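Transcription factor MBP1 (Magnaporthe oryzae, PDB 4UX5) binds DNA through its winged helix-turn-helix domain and probably acts as a transcription activator for RNA polymerase II genes. Local coordinates at residues A[90-93]-A[94-97]. Residues are numbered along the deposited sequence; the frame is centred on the assembly and turned at random.
Sequences WIPL and EAGE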
# COMPACT_ATOMS: atom_id res chain seq x y z
N TRP A 90 -9.52 3.39 -4.41
CA TRP A 90 -10.57 3.10 -5.38
C TRP A 90 -11.85 2.60 -4.72
O TRP A 90 -11.82 1.79 -3.79
CB TRP A 90 -10.06 2.07 -6.39
CG TRP A 90 -8.98 2.61 -7.28
CD1 TRP A 90 -7.67 2.80 -6.94
CD2 TRP A 90 -9.11 3.01 -8.65
NE1 TRP A 90 -6.98 3.31 -8.02
CE2 TRP A 90 -7.84 3.44 -9.08
CE3 TRP A 90 -10.17 3.05 -9.55
CZ2 TRP A 90 -7.60 3.90 -10.37
CZ3 TRP A 90 -9.94 3.51 -10.84
CH2 TRP A 90 -8.66 3.93 -11.23
N ILE A 91 -12.98 3.10 -5.22
CA ILE A 91 -14.30 2.75 -4.69
C ILE A 91 -15.29 2.53 -5.83
O ILE A 91 -15.07 3.01 -6.94
CB ILE A 91 -14.84 3.85 -3.74
CG1 ILE A 91 -14.91 5.20 -4.47
CG2 ILE A 91 -13.99 3.96 -2.49
CD1 ILE A 91 -15.41 6.33 -3.59
N PRO A 92 -16.38 1.78 -5.57
CA PRO A 92 -17.42 1.59 -6.58
C PRO A 92 -17.99 2.91 -7.10
O PRO A 92 -17.94 3.92 -6.40
CB PRO A 92 -18.50 0.78 -5.84
CG PRO A 92 -18.14 0.89 -4.39
CD PRO A 92 -16.66 1.01 -4.35
N LEU A 93 -18.52 2.89 -8.32
CA LEU A 93 -18.92 4.11 -9.02
C LEU A 93 -19.99 4.91 -8.29
O LEU A 93 -19.93 6.14 -8.25
CB LEU A 93 -19.40 3.77 -10.43
CG LEU A 93 -19.69 4.97 -11.34
CD1 LEU A 93 -18.46 5.85 -11.47
CD2 LEU A 93 -20.15 4.50 -12.72
N GLU A 94 -20.97 4.22 -7.72
CA GLU A 94 -22.06 4.89 -7.01
C GLU A 94 -21.55 5.56 -5.74
O GLU A 94 -22.08 6.59 -5.31
CB GLU A 94 -23.18 3.91 -6.68
CG GLU A 94 -22.82 2.82 -5.67
CD GLU A 94 -22.22 1.59 -6.32
OE1 GLU A 94 -21.84 1.66 -7.51
OE2 GLU A 94 -22.15 0.54 -5.64
N ALA A 95 -20.52 4.98 -5.14
CA ALA A 95 -19.88 5.56 -3.97
C ALA A 95 -19.06 6.77 -4.39
O ALA A 95 -18.95 7.75 -3.65
CB ALA A 95 -19.01 4.54 -3.26
N GLY A 96 -18.49 6.70 -5.59
CA GLY A 96 -17.75 7.80 -6.15
C GLY A 96 -18.66 8.97 -6.49
O GLY A 96 -18.31 10.13 -6.24
N GLU A 97 -19.82 8.67 -7.05
CA GLU A 97 -20.81 9.70 -7.36
C GLU A 97 -21.30 10.37 -6.09
O GLU A 97 -21.48 11.59 -6.04
CB GLU A 97 -21.99 9.10 -8.13
CG GLU A 97 -23.13 10.07 -8.36
CD GLU A 97 -24.16 9.55 -9.35
OE1 GLU A 97 -23.91 8.48 -9.95
OE2 GLU A 97 -25.20 10.21 -9.54
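Pro-92 and Gly-96 begin the helix's run of backbone bonds: Gly-96 N donates to Pro-92 O over 2.9 Å, approaching in the carbonyl plane, and Ala-95 N adds a weak bond to the same oxygen. One residue on, Glu-97 N donates to Leu-93 O at 2.8 Å. Pro-92 sits at the N-cap, where a residue's own N-H has no i-4 carbonyl within the helix to pair with, so proline's lack of one costs the helix no bond.

The apolar contacts fill the corner between strand and helix. Ile-91 holds CG1 between its backbone N and carbonyl carbon (chi1 57°), and the extended chain beyond carries CD1 to 3.7 Å from Gly-96 N and 4.0 Å from Ala-95 CB. Gly-96, having no side chain, probably lets the methyl lie close against its backbone. The small Ala-95 CB also meets Pro-92 CG at 3.9 Å.

Glu-94 bends at chi2 (-88°), folding its carboxylate back over the helix start, with OE2 3.7 Å from Pro-92 CB. A negative charge there probably suits the positive end of the helix dipole.

Within the winged helix-turn-helix (KilA-N) domain, about 7 Å from bound DNA at the nearest atom, this turn joins strand 88-91, central between strands 47-48 and 77-79, to helix 93-102, while Leu-93 and Glu-97 touch Phe-113 of helix 110-114.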